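Local structure of Ketoacyl_synth_N domain-containing protein (Photorhabdus luminescens subsp. laumondii, 6SMO) at residues Val5-Val10 / Leu225-Arg230. The protein probably takes part in the 3-oxoacyl-[acyl-carrier-protein] synthase chemistry of lipid metabolism, and binds a 3,5,7,9,11-pentaoxododecanal chain in a pocket. Sequence-based numbering, arbitrary orientation.
Sequences VVVTGV and LVLEER
Two groups of the neighbouring strand grip the hydroxyl of Thr8: OG1 lies 2.7 Å from OE2 of Glu228 and 2.9 Å from O of Val226, and its single proton can serve either one. Thr8 chi1, at 48°, sets OG1 between its own backbone N and carbonyl carbon, facing this strand. Glu228 meets it at about a right angle. The same OE2 forms a salt bridge with Arg236, while OE1 bonds to His232, so each oxygen of this buried carboxylate has a partner beyond the strand pair, which would help keep it charged.

Val226 O also accepts the amide N of Thr8 at 3.1 Å, nearly straight, 173° at the hydrogen. Toward the same strand, Val226 N donates to Gly9 O at 2.7 Å. Thr8 and Gly9 thus sit together opposite Val226, a classic beta bulge in strand 5-13. Beyond it the antiparallel pairing is regular, with Val6 and Glu228 exchanging both backbone bonds, N of Val6 to O of Glu228 being 3.0 Å.

On the opposite face of the sheet the contact is all hydrocarbon. The two methyls of Val7 part company: CG1 lies over CD2 of Leu225, and CG2 meets CD1 of Leu227 at 3.8 Å. Val5 presents CG1, anti to its backbone N (chi1 -174°), to CG of Leu227. Helices 161-175 and 319-329 cover this face, consistent with the buried helical layer between the two sheets of a thiolase fold. Past the strand end, Arg230 crosses Val6 at a slant, its CG 4.1 Å from CG1 of Val6, and Glu229 N-caps the following helix, OE1 accepting N of Gln231 and OE2 N of His232.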
loop_
_atom_site.group_PDB
_atom_site.type_symbol
_atom_site.label_atom_id
_atom_site.label_comp_id
_atom_site.label_asym_id
_atom_site.label_seq_id
_atom_site.Cartn_x
_atom_site.Cartn_y
_atom_site.Cartn_z
ATOM N N VAL C 5 -15.032 -15.873 -12.483
ATOM C CA VAL C 5 -14.795 -15.642 -11.026
ATOM C C VAL C 5 -16.139 -15.746 -10.297
ATOM O O VAL C 5 -17.124 -15.164 -10.796
ATOM C CB VAL C 5 -14.127 -14.276 -10.779
ATOM C CG1 VAL C 5 -13.739 -14.087 -9.319
ATOM C CG2 VAL C 5 -12.921 -14.063 -11.680
ATOM N N VAL C 6 -16.167 -16.447 -9.158
ATOM C CA VAL C 6 -17.399 -16.711 -8.353
ATOM C C VAL C 6 -17.111 -16.435 -6.873
ATOM O O VAL C 6 -15.964 -16.660 -6.436
ATOM C CB VAL C 6 -17.919 -18.147 -8.568
ATOM C CG1 VAL C 6 -18.542 -18.319 -9.944
ATOM C CG2 VAL C 6 -16.842 -19.196 -8.333
ATOM N N VAL C 7 -18.127 -15.969 -6.141
ATOM C CA VAL C 7 -18.090 -15.721 -4.667
ATOM C C VAL C 7 -18.534 -17.011 -3.967
ATOM O O VAL C 7 -19.658 -17.471 -4.252
ATOM C CB VAL C 7 -18.987 -14.532 -4.270
ATOM C CG1 VAL C 7 -18.862 -14.192 -2.792
ATOM C CG2 VAL C 7 -18.715 -13.300 -5.122
ATOM N N THR C 8 -17.686 -17.571 -3.097
ATOM C CA THR C 8 -17.921 -18.857 -2.380
ATOM C C THR C 8 -18.169 -18.616 -0.883
ATOM O O THR C 8 -18.857 -19.457 -0.272
ATOM C CB THR C 8 -16.760 -19.833 -2.607
ATOM O OG1 THR C 8 -15.532 -19.142 -2.374
ATOM C CG2 THR C 8 -16.765 -20.422 -4.000
ATOM N N GLY C 9 -17.634 -17.530 -0.316
ATOM C CA GLY C 9 -17.798 -17.181 1.109
ATOM C C GLY C 9 -17.767 -15.679 1.334
ATOM O O GLY C 9 -17.071 -14.981 0.571
ATOM N N VAL C 10 -18.500 -15.201 2.346
ATOM C CA VAL C 10 -18.580 -13.761 2.733
ATOM C C VAL C 10 -18.572 -13.652 4.262
ATOM O O VAL C 10 -19.177 -14.517 4.925
ATOM C CB VAL C 10 -19.819 -13.071 2.130
ATOM C CG1 VAL C 10 -19.699 -12.913 0.623
ATOM C CG2 VAL C 10 -21.114 -13.786 2.491
ATOM N N LEU C 225 -14.901 -10.832 1.025
ATOM C CA LEU C 225 -15.455 -11.894 0.144
ATOM C C LEU C 225 -14.335 -12.882 -0.198
ATOM O O LEU C 225 -13.175 -12.439 -0.317
ATOM C CB LEU C 225 -16.021 -11.254 -1.129
ATOM C CG LEU C 225 -17.174 -10.272 -0.929
ATOM C CD1 LEU C 225 -16.663 -8.848 -0.763
ATOM C CD2 LEU C 225 -18.153 -10.343 -2.092
ATOM N N VAL C 226 -14.675 -14.166 -0.342
ATOM C CA VAL C 226 -13.766 -15.227 -0.866
ATOM C C VAL C 226 -14.078 -15.420 -2.354
ATOM O O VAL C 226 -14.932 -16.270 -2.677
ATOM C CB VAL C 226 -13.898 -16.545 -0.077
ATOM C CG1 VAL C 226 -12.954 -17.619 -0.600
ATOM C CG2 VAL C 226 -13.682 -16.336 1.413
ATOM N N LEU C 227 -13.431 -14.629 -3.214
ATOM C CA LEU C 227 -13.455 -14.798 -4.692
ATOM C C LEU C 227 -12.520 -15.955 -5.062
ATOM O O LEU C 227 -11.412 -16.017 -4.493
ATOM C CB LEU C 227 -13.015 -13.494 -5.370
ATOM C CG LEU C 227 -14.142 -12.555 -5.800
ATOM C CD1 LEU C 227 -15.081 -12.248 -4.643
ATOM C CD2 LEU C 227 -13.575 -11.270 -6.385
ATOM N N GLU C 228 -12.955 -16.840 -5.963
ATOM C CA GLU C 228 -12.102 -17.927 -6.514
ATOM C C GLU C 228 -12.587 -18.332 -7.911
ATOM O O GLU C 228 -13.757 -18.059 -8.246
ATOM C CB GLU C 228 -12.058 -19.128 -5.566
ATOM C CG GLU C 228 -13.417 -19.702 -5.214
ATOM C CD GLU C 228 -13.340 -20.975 -4.388
ATOM O OE1 GLU C 228 -12.935 -22.016 -4.944
ATOM O OE2 GLU C 228 -13.667 -20.920 -3.186
ATOM N N GLU C 229 -11.695 -18.963 -8.680
ATOM C CA GLU C 229 -11.917 -19.407 -10.083
ATOM C C GLU C 229 -13.049 -20.442 -10.104
ATOM O O GLU C 229 -13.114 -21.266 -9.169
ATOM C CB GLU C 229 -10.608 -19.956 -10.657
ATOM C CG GLU C 229 -10.605 -20.094 -12.169
ATOM C CD GLU C 229 -10.952 -21.479 -12.687
ATOM O OE1 GLU C 229 -11.813 -21.573 -13.587
ATOM O OE2 GLU C 229 -10.354 -22.458 -12.197
ATOM N N ARG C 230 -13.904 -20.388 -11.132
ATOM C CA ARG C 230 -15.185 -21.142 -11.214
ATOM C C ARG C 230 -14.910 -22.651 -11.215
ATOM O O ARG C 230 -15.599 -23.369 -10.464
ATOM C CB ARG C 230 -15.972 -20.731 -12.463
ATOM C CG ARG C 230 -17.381 -21.304 -12.529
ATOM C CD ARG C 230 -18.214 -20.662 -13.620
ATOM N NE ARG C 230 -19.510 -21.310 -13.777
ATOM C CZ ARG C 230 -19.730 -22.441 -14.447
ATOM N NH1 ARG C 230 -20.955 -22.932 -14.521
ATOM N NH2 ARG C 230 -18.734 -23.082 -15.037
#